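Local coordinates for protein thiosulfate sulfurtransferase TUM1 (Saccharomyces cerevisiae, PDB 3UTN) that accepts persulfide sulfur from the cysteine desulfurase NFS1 and passes it to UBA4 for 2-thiolation of the wobble uridine of tRNAs, at residues A[53-58]-A[119-124]; A[147-152]-A[246-251]. One frame throughout, in Å; residues are numbered along the deposited sequence.

Contact 1: residues A[53-58]-A[119-124]; sequences TWYLPS and YDRVGN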
ATOM      1  N   THR A  53      -7.774  -2.888  -6.772  1.00 19.52           N
ATOM      2  CA  THR A  53      -8.030  -1.609  -7.381  1.00 19.86           C
ATOM      3  C   THR A  53      -8.917  -0.807  -6.476  1.00 20.13           C
ATOM      4  O   THR A  53      -9.941  -1.272  -5.979  1.00 19.15           O
ATOM      5  CB  THR A  53      -8.663  -1.736  -8.760  1.00 19.46           C
ATOM      6  OG1 THR A  53      -7.723  -2.355  -9.632  1.00 19.13           O
ATOM      7  CG2 THR A  53      -9.001  -0.375  -9.310  1.00 19.73           C
ATOM      8  N   TRP A  54      -8.463   0.400  -6.233  1.00 20.61           N
ATOM      9  CA  TRP A  54      -9.207   1.323  -5.453  1.00 21.59           C
ATOM     10  C   TRP A  54      -8.892   2.633  -6.076  1.00 21.71           C
ATOM     11  O   TRP A  54      -7.750   2.899  -6.437  1.00 21.12           O
ATOM     12  CB  TRP A  54      -8.751   1.257  -4.014  1.00 22.41           C
ATOM     13  CG  TRP A  54      -9.435   2.270  -3.159  1.00 23.87           C
ATOM     14  CD1 TRP A  54     -10.606   2.116  -2.431  1.00 24.50           C
ATOM     15  CD2 TRP A  54      -9.018   3.645  -2.936  1.00 24.75           C
ATOM     16  NE1 TRP A  54     -10.926   3.275  -1.782  1.00 25.16           N
ATOM     17  CE2 TRP A  54     -10.014   4.234  -2.044  1.00 24.96           C
ATOM     18  CE3 TRP A  54      -7.948   4.424  -3.365  1.00 25.03           C
ATOM     19  CZ2 TRP A  54      -9.929   5.547  -1.614  1.00 25.45           C
ATOM     20  CZ3 TRP A  54      -7.873   5.745  -2.922  1.00 25.73           C
ATOM     21  CH2 TRP A  54      -8.840   6.291  -2.064  1.00 25.44           C
ATOM     22  N   TYR A  55      -9.916   3.454  -6.222  1.00 21.78           N
ATOM     23  CA  TYR A  55      -9.772   4.707  -6.915  1.00 22.70           C
ATOM     24  C   TYR A  55     -10.034   5.844  -5.973  1.00 23.28           C
ATOM     25  O   TYR A  55     -10.806   5.707  -5.038  1.00 22.28           O
ATOM     26  CB  TYR A  55     -10.781   4.775  -8.041  1.00 22.46           C
ATOM     27  CG  TYR A  55     -10.560   3.750  -9.109  1.00 22.26           C
ATOM     28  CD1 TYR A  55      -9.324   3.629  -9.734  1.00 22.86           C
ATOM     29  CD2 TYR A  55     -11.594   2.928  -9.524  1.00 22.21           C
ATOM     30  CE1 TYR A  55      -9.122   2.703 -10.739  1.00 23.17           C
ATOM     31  CE2 TYR A  55     -11.405   2.002 -10.529  1.00 22.69           C
ATOM     32  CZ  TYR A  55     -10.168   1.900 -11.131  1.00 22.37           C
ATOM     33  OH  TYR A  55      -9.973   0.984 -12.115  1.00 23.25           O
ATOM     34  N   LEU A  56      -9.374   6.967  -6.220  1.00 24.66           N
ATOM     35  CA  LEU A  56      -9.776   8.196  -5.578  1.00 26.73           C
ATOM     36  C   LEU A  56     -11.174   8.473  -6.077  1.00 27.64           C
ATOM     37  O   LEU A  56     -11.407   8.434  -7.284  1.00 26.76           O
ATOM     38  CB  LEU A  56      -8.843   9.335  -5.964  1.00 27.53           C
ATOM     39  CG  LEU A  56      -7.419   9.250  -5.429  1.00 28.19           C
ATOM     40  CD1 LEU A  56      -6.653  10.497  -5.836  1.00 29.56           C
ATOM     41  CD2 LEU A  56      -7.422   9.087  -3.916  1.00 28.84           C
ATOM     42  N   PRO A  57     -12.122   8.702  -5.153  1.00 29.77           N
ATOM     43  CA  PRO A  57     -13.480   9.060  -5.548  1.00 30.89           C
ATOM     44  C   PRO A  57     -13.498  10.194  -6.561  1.00 31.50           C
ATOM     45  O   PRO A  57     -14.369  10.222  -7.426  1.00 31.90           O
ATOM     46  CB  PRO A  57     -14.112   9.496  -4.232  1.00 31.03           C
ATOM     47  CG  PRO A  57     -13.442   8.624  -3.226  1.00 31.01           C
ATOM     48  CD  PRO A  57     -12.017   8.493  -3.696  1.00 30.27           C
ATOM     49  N   SER A  58     -12.524  11.100  -6.472  1.00 32.54           N
ATOM     50  CA  SER A  58     -12.392  12.191  -7.437  1.00 33.61           C
ATOM     51  C   SER A  58     -12.314  11.683  -8.877  1.00 33.25           C
ATOM     52  O   SER A  58     -12.720  12.378  -9.803  1.00 34.38           O
ATOM     53  CB  SER A  58     -11.162  13.048  -7.120  1.00 34.31           C
ATOM     54  OG  SER A  58      -9.973  12.278  -7.190  1.00 35.20           O
ATOM     55  N   TYR A 119      -2.731  -6.750  -7.444  1.00 17.49           N
ATOM     56  CA  TYR A 119      -2.507  -5.732  -8.418  1.00 18.05           C
ATOM     57  C   TYR A 119      -3.632  -4.757  -8.268  1.00 18.07           C
ATOM     58  O   TYR A 119      -4.579  -4.987  -7.520  1.00 18.54           O
ATOM     59  CB  TYR A 119      -2.484  -6.337  -9.814  1.00 17.45           C
ATOM     60  CG  TYR A 119      -3.767  -6.993 -10.246  1.00 17.96           C
ATOM     61  CD1 TYR A 119      -4.094  -8.286  -9.834  1.00 18.34           C
ATOM     62  CD2 TYR A 119      -4.653  -6.324 -11.073  1.00 17.86           C
ATOM     63  CE1 TYR A 119      -5.270  -8.884 -10.243  1.00 18.34           C
ATOM     64  CE2 TYR A 119      -5.820  -6.915 -11.497  1.00 18.69           C
ATOM     65  CZ  TYR A 119      -6.120  -8.190 -11.082  1.00 18.63           C
ATOM     66  OH  TYR A 119      -7.282  -8.756 -11.509  1.00 19.57           O
ATOM     67  N   ASP A 120      -3.511  -3.652  -8.967  1.00 18.89           N
ATOM     68  CA  ASP A 120      -4.613  -2.740  -9.064  1.00 19.81           C
ATOM     69  C   ASP A 120      -4.562  -2.151 -10.449  1.00 20.09           C
ATOM     70  O   ASP A 120      -3.570  -2.321 -11.161  1.00 20.12           O
ATOM     71  CB  ASP A 120      -4.552  -1.686  -7.955  1.00 20.30           C
ATOM     72  CG  ASP A 120      -3.317  -0.830  -8.015  1.00 20.57           C
ATOM     73  OD1 ASP A 120      -2.754  -0.631  -9.108  1.00 22.40           O
ATOM     74  OD2 ASP A 120      -2.915  -0.325  -6.956  1.00 20.70           O
ATOM     75  N   ARG A 121      -5.625  -1.469 -10.839  1.00 20.19           N
ATOM     76  CA  ARG A 121      -5.705  -0.949 -12.187  1.00 21.32           C
ATOM     77  C   ARG A 121      -4.996   0.371 -12.327  1.00 21.14           C
ATOM     78  O   ARG A 121      -4.759   0.831 -13.436  1.00 21.93           O
ATOM     79  CB  ARG A 121      -7.155  -0.815 -12.606  1.00 21.85           C
ATOM     80  CG  ARG A 121      -7.826  -2.159 -12.641  1.00 22.31           C
ATOM     81  CD  ARG A 121      -9.293  -2.051 -12.964  1.00 24.02           C
ATOM     82  NE  ARG A 121      -9.872  -3.382 -12.920  1.00 25.40           N
ATOM     83  CZ  ARG A 121      -9.732  -4.288 -13.880  1.00 24.87           C
ATOM     84  NH1 ARG A 121      -9.040  -4.004 -14.971  1.00 25.81           N
ATOM     85  NH2 ARG A 121     -10.286  -5.480 -13.746  1.00 26.79           N
ATOM     86  N   VAL A 122      -4.662   0.983 -11.202  1.00 21.16           N
ATOM     87  CA  VAL A 122      -4.048   2.300 -11.233  1.00 22.12           C
ATOM     88  C   VAL A 122      -2.561   2.165 -11.494  1.00 22.33           C
ATOM     89  O   VAL A 122      -2.007   2.842 -12.359  1.00 22.91           O
ATOM     90  CB  VAL A 122      -4.308   3.072  -9.932  1.00 22.10           C
ATOM     91  CG1 VAL A 122      -3.580   4.412  -9.942  1.00 22.20           C
ATOM     92  CG2 VAL A 122      -5.799   3.280  -9.761  1.00 22.87           C
ATOM     93  N   GLY A 123      -1.928   1.265 -10.759  1.00 22.46           N
ATOM     94  CA  GLY A 123      -0.506   1.056 -10.889  1.00 23.83           C
ATOM     95  C   GLY A 123       0.136   1.294  -9.553  1.00 23.51           C
ATOM     96  O   GLY A 123       0.546   2.408  -9.245  1.00 25.60           O
ATOM     97  N   ASN A 124       0.191   0.245  -8.745  1.00 23.15           N
ATOM     98  CA  ASN A 124       0.831   0.326  -7.439  1.00 21.94           C
ATOM     99  C   ASN A 124       0.290   1.461  -6.628  1.00 21.93           C
ATOM    100  O   ASN A 124       1.029   2.256  -6.049  1.00 21.70           O
ATOM    101  CB  ASN A 124       2.326   0.455  -7.607  1.00 21.60           C
ATOM    102  CG  ASN A 124       2.923  -0.808  -8.120  1.00 21.46           C
ATOM    103  OD1 ASN A 124       2.571  -1.880  -7.645  1.00 22.46           O
ATOM    104  ND2 ASN A 124       3.811  -0.704  -9.088  1.00 21.11           N
TER

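Contact 2: residues A[147-152]-A[246-251]; sequences NFNQYR and ETKTYP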
ATOM      1  N   ASN A 147       3.474  -4.163 -12.661  1.00 19.27           N
ATOM      2  CA  ASN A 147       2.186  -3.971 -12.033  1.00 19.53           C
ATOM      3  C   ASN A 147       1.175  -4.318 -13.094  1.00 19.53           C
ATOM      4  O   ASN A 147       1.544  -4.729 -14.194  1.00 18.91           O
ATOM      5  CB  ASN A 147       2.001  -2.534 -11.544  1.00 19.86           C
ATOM      6  CG  ASN A 147       2.195  -1.505 -12.641  1.00 20.22           C
ATOM      7  OD1 ASN A 147       2.244  -1.832 -13.824  1.00 21.02           O
ATOM      8  ND2 ASN A 147       2.302  -0.251 -12.248  1.00 20.31           N
ATOM      9  N   PHE A 148      -0.093  -4.145 -12.772  1.00 19.38           N
ATOM     10  CA  PHE A 148      -1.135  -4.486 -13.695  1.00 19.52           C
ATOM     11  C   PHE A 148      -1.092  -3.624 -14.942  1.00 19.51           C
ATOM     12  O   PHE A 148      -1.462  -4.088 -16.011  1.00 19.51           O
ATOM     13  CB  PHE A 148      -2.483  -4.378 -13.026  1.00 19.35           C
ATOM     14  CG  PHE A 148      -3.582  -5.027 -13.790  1.00 19.33           C
ATOM     15  CD1 PHE A 148      -3.404  -6.283 -14.367  1.00 19.00           C
ATOM     16  CD2 PHE A 148      -4.814  -4.403 -13.906  1.00 19.23           C
ATOM     17  CE1 PHE A 148      -4.435  -6.884 -15.062  1.00 19.40           C
ATOM     18  CE2 PHE A 148      -5.847  -5.006 -14.593  1.00 19.07           C
ATOM     19  CZ  PHE A 148      -5.658  -6.248 -15.169  1.00 18.91           C
ATOM     20  N   ASN A 149      -0.640  -2.381 -14.802  1.00 20.96           N
ATOM     21  CA  ASN A 149      -0.466  -1.501 -15.952  1.00 22.25           C
ATOM     22  C   ASN A 149       0.421  -2.157 -16.983  1.00 22.06           C
ATOM     23  O   ASN A 149       0.064  -2.251 -18.152  1.00 21.74           O
ATOM     24  CB  ASN A 149       0.153  -0.169 -15.543  1.00 23.67           C
ATOM     25  CG  ASN A 149      -0.828   0.735 -14.828  1.00 24.60           C
ATOM     26  OD1 ASN A 149      -2.025   0.461 -14.781  1.00 26.28           O
ATOM     27  ND2 ASN A 149      -0.324   1.827 -14.280  1.00 25.53           N
ATOM     28  N   GLN A 150       1.576  -2.624 -16.529  1.00 22.36           N
ATOM     29  CA  GLN A 150       2.548  -3.223 -17.423  1.00 22.90           C
ATOM     30  C   GLN A 150       2.031  -4.551 -17.890  1.00 21.89           C
ATOM     31  O   GLN A 150       2.165  -4.906 -19.052  1.00 20.78           O
ATOM     32  CB  GLN A 150       3.886  -3.380 -16.720  1.00 24.65           C
ATOM     33  CG  GLN A 150       4.587  -2.052 -16.547  1.00 27.32           C
ATOM     34  CD  GLN A 150       4.880  -1.387 -17.874  1.00 29.56           C
ATOM     35  OE1 GLN A 150       6.009  -1.422 -18.347  1.00 32.61           O
ATOM     36  NE2 GLN A 150       3.859  -0.783 -18.484  1.00 30.44           N
ATOM     37  N   TYR A 151       1.408  -5.265 -16.961  1.00 20.85           N
ATOM     38  CA  TYR A 151       0.750  -6.507 -17.251  1.00 20.55           C
ATOM     39  C   TYR A 151      -0.190  -6.340 -18.435  1.00 20.86           C
ATOM     40  O   TYR A 151      -0.163  -7.135 -19.377  1.00 19.93           O
ATOM     41  CB  TYR A 151      -0.029  -6.937 -16.018  1.00 20.05           C
ATOM     42  CG  TYR A 151      -0.575  -8.318 -16.106  1.00 19.80           C
ATOM     43  CD1 TYR A 151       0.126  -9.391 -15.576  1.00 19.62           C
ATOM     44  CD2 TYR A 151      -1.797  -8.556 -16.717  1.00 19.53           C
ATOM     45  CE1 TYR A 151      -0.381 -10.673 -15.650  1.00 20.02           C
ATOM     46  CE2 TYR A 151      -2.307  -9.831 -16.809  1.00 19.87           C
ATOM     47  CZ  TYR A 151      -1.594 -10.884 -16.271  1.00 19.53           C
ATOM     48  OH  TYR A 151      -2.100 -12.144 -16.351  1.00 20.31           O
ATOM     49  N   ARG A 152      -1.021  -5.304 -18.380  1.00 21.48           N
ATOM     50  CA  ARG A 152      -1.957  -5.043 -19.459  0.57 22.50           C
ATOM     51  C   ARG A 152      -1.237  -4.511 -20.684  1.00 22.71           C
ATOM     52  O   ARG A 152      -1.474  -4.981 -21.790  1.00 23.58           O
ATOM     53  CB  ARG A 152      -3.038  -4.072 -19.016  0.57 22.26           C
ATOM     54  CG  ARG A 152      -4.114  -4.723 -18.173  0.57 22.35           C
ATOM     55  CD  ARG A 152      -5.058  -3.667 -17.641  0.57 22.18           C
ATOM     56  NE  ARG A 152      -4.360  -2.725 -16.768  0.57 22.18           N
ATOM     57  CZ  ARG A 152      -4.971  -1.829 -15.999  0.57 22.01           C
ATOM     58  NH1 ARG A 152      -6.297  -1.757 -15.983  0.57 21.57           N
ATOM     59  NH2 ARG A 152      -4.252  -1.016 -15.245  0.57 21.54           N
ATOM     60  N   GLU A 246       5.087   6.881 -15.825  1.00 36.91           N
ATOM     61  CA  GLU A 246       4.014   6.510 -16.739  1.00 37.42           C
ATOM     62  C   GLU A 246       3.354   5.176 -16.377  1.00 35.43           C
ATOM     63  O   GLU A 246       2.133   5.078 -16.355  1.00 36.65           O
ATOM     64  CB  GLU A 246       4.466   6.554 -18.211  1.00 40.37           C
ATOM     65  CG  GLU A 246       5.505   5.523 -18.637  1.00 43.64           C
ATOM     66  CD  GLU A 246       6.943   5.956 -18.394  1.00 46.25           C
ATOM     67  OE1 GLU A 246       7.183   7.143 -18.069  1.00 47.80           O
ATOM     68  OE2 GLU A 246       7.843   5.096 -18.533  1.00 47.43           O
ATOM     69  N   THR A 247       4.167   4.174 -16.061  1.00 32.65           N
ATOM     70  CA  THR A 247       3.678   2.816 -15.846  1.00 30.77           C
ATOM     71  C   THR A 247       3.299   2.576 -14.394  1.00 28.53           C
ATOM     72  O   THR A 247       2.622   1.605 -14.077  1.00 28.00           O
ATOM     73  CB  THR A 247       4.733   1.777 -16.253  1.00 30.68           C
ATOM     74  OG1 THR A 247       5.848   1.851 -15.355  1.00 31.39           O
ATOM     75  CG2 THR A 247       5.217   2.028 -17.682  1.00 31.33           C
ATOM     76  N   LYS A 248       3.759   3.459 -13.513  1.00 27.45           N
ATOM     77  CA  LYS A 248       3.513   3.347 -12.076  1.00 26.57           C
ATOM     78  C   LYS A 248       4.088   2.064 -11.493  1.00 24.54           C
ATOM     79  O   LYS A 248       3.710   1.644 -10.407  1.00 23.18           O
ATOM     80  CB  LYS A 248       2.017   3.470 -11.753  1.00 27.91           C
ATOM     81  CG  LYS A 248       1.352   4.718 -12.307  1.00 30.26           C
ATOM     82  CD  LYS A 248       2.070   5.966 -11.828  1.00 32.49           C
ATOM     83  CE  LYS A 248       1.441   7.220 -12.409  1.00 34.46           C
ATOM     84  NZ  LYS A 248       2.310   8.392 -12.112  1.00 37.17           N
ATOM     85  N   THR A 249       5.000   1.432 -12.221  1.00 23.48           N
ATOM     86  CA  THR A 249       5.672   0.277 -11.677  1.00 22.98           C
ATOM     87  C   THR A 249       6.646   0.766 -10.641  1.00 22.55           C
ATOM     88  O   THR A 249       7.176   1.881 -10.731  1.00 22.85           O
ATOM     89  CB  THR A 249       6.493  -0.503 -12.713  1.00 23.32           C
ATOM     90  OG1 THR A 249       7.299   0.412 -13.464  1.00 24.02           O
ATOM     91  CG2 THR A 249       5.588  -1.287 -13.629  1.00 23.27           C
ATOM     92  N   TYR A 250       6.869  -0.071  -9.649  1.00 22.01           N
ATOM     93  CA  TYR A 250       8.034   0.085  -8.833  1.00 22.46           C
ATOM     94  C   TYR A 250       9.194  -0.218  -9.732  1.00 23.22           C
ATOM     95  O   TYR A 250       9.146  -1.181 -10.493  1.00 22.78           O
ATOM     96  CB  TYR A 250       8.030  -0.915  -7.717  1.00 21.57           C
ATOM     97  CG  TYR A 250       7.077  -0.558  -6.639  1.00 21.10           C
ATOM     98  CD1 TYR A 250       7.365   0.476  -5.757  1.00 20.70           C
ATOM     99  CD2 TYR A 250       5.886  -1.252  -6.493  1.00 20.65           C
ATOM    100  CE1 TYR A 250       6.480   0.812  -4.758  1.00 20.87           C
ATOM    101  CE2 TYR A 250       5.003  -0.936  -5.487  1.00 20.66           C
ATOM    102  CZ  TYR A 250       5.305   0.097  -4.630  1.00 20.57           C
ATOM    103  OH  TYR A 250       4.431   0.410  -3.644  1.00 20.41           O
ATOM    104  N   PRO A 251      10.232   0.619  -9.666  1.00 24.52           N
ATOM    105  CA  PRO A 251      11.465   0.292 -10.352  1.00 25.41           C
ATOM    106  C   PRO A 251      11.952  -1.049  -9.854  1.00 25.94           C
ATOM    107  O   PRO A 251      11.566  -1.488  -8.768  1.00 24.74           O
ATOM    108  CB  PRO A 251      12.414   1.396  -9.898  1.00 25.57           C
ATOM    109  CG  PRO A 251      11.521   2.544  -9.610  1.00 25.30           C
ATOM    110  CD  PRO A 251      10.288   1.937  -9.019  1.00 24.54           C
TER
HETATM  111  O   HOH W   1       7.927   0.171 -16.002  1.00 39.68           O

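Contact 1: residues A[53-58]-A[119-124]
The hydroxyl of Thr53 takes the backbone N-H of Arg121, with Arg121 N 2.6 Å from Thr53 OG1; at 132° the bond is short but bent. The torsion that sets OG1 beside its own backbone N (chi1 -65°) sends CG2 the other way, over one face of the Tyr55 ring, 3.1 Å above its plane and offset toward the rim. Past the hydroxyl runs the extended chain of Arg121, its CG 3.0 Å from Thr53 OG1, crossing Thr53 at about a right angle, and Tyr55 OH lies 3.2 Å from Arg121 CD. At the ring's edge, near its plane, Val122 CG2 packs 3.5 Å from Tyr55 CE1. Both loops follow neighbouring strands, 47-51 and 115-119, of the parallel sheet in the first rhodanese domain, and meet beyond the strands' C-terminal ends. With an alanine here in place of Thr53 the hydroxyl and the methyl are gone, which would probably leave the Arg121 N-H and Asp51 OD1 without their partner and part of the Tyr55 face uncovered. Outward from this layer, Asp51 also hydrogen-bonds the Thr53 hydroxyl, Asp66 holds Tyr55 OH, and Arg121 NH1 donates to the carbonyl of Pro71. The second loop is shaped by Asp120, whose OD1 accepts from Gly123 N at 2.6 Å in an Asx motif, while its OD2 receives the backbone N-H groups of Phe125, Ser126 and Ser127 at the approach to helix 127-136.

Contact 2: residues A[147-152]-A[246-251]
Asn147 and Asn149 both point their side-chain amides at one carbonyl, that of Thr247, and grip it with two hydrogen bonds. The first is nearly straight: Asn147 ND2 lies 2.6 Å from Thr247 O, at 177°, with the acceptor in the amide plane. The second, 3.0 Å from Asn149 ND2 to Thr247 O, comes from above the carbonyl plane; Asn149 ND2 also donates to Val122 O. Asn147 rewards a walk along its side chain. From CB, a chi1 of 56° sets CG between the backbone N and the carbonyl carbon, where CG is 3.5 Å from Thr249 CG2. OD1 turns back to the helix and accepts from Gln150 N at 2.9 Å, the N-cap bond of helix 148-153, while ND2 carries the bond to Thr247. Farther along the helix, Gln150 bends at chi2 and lays its amide against Thr247, Gln150 NE2 3.2 Å from Thr247 CG2, with NE2 itself bonded to Glu153. On the loop, Thr247 OG1 accepts from Thr249 N in an ST turn, and Thr249 OG1 is 2.6 Å from a water that gives Gln150 OE1 a weak bond. The contact thus joins the two rhodanese domains through amides and a main-chain carbonyl: its geometry is consistent with a junction fixed by directed bonds to one acceptor rather than by charge, and the capping amide serves helix and interface at once.

Contacts 1 and 2 lie in series along the chain, their centres 12 Å apart, and 119-124, a segment of contact 1, also touches both segments of contact 2. On the helix side Asp120 O packs 3.0 Å from Phe148 CB; on the loop side Asn124 ND2 lies 2.7 Å from Lys248 O, probably a hydrogen bond. The latter crosses from the first rhodanese domain to the second, so the loop that 53-58 packs against in contact 1 is itself part of the domain interface. The catalytic Cys282 belongs to the C-terminal domain, yet the side chain of Trp54 in contact 1 is about 9 Å from its side chain, whereas contact 2 lies away from it.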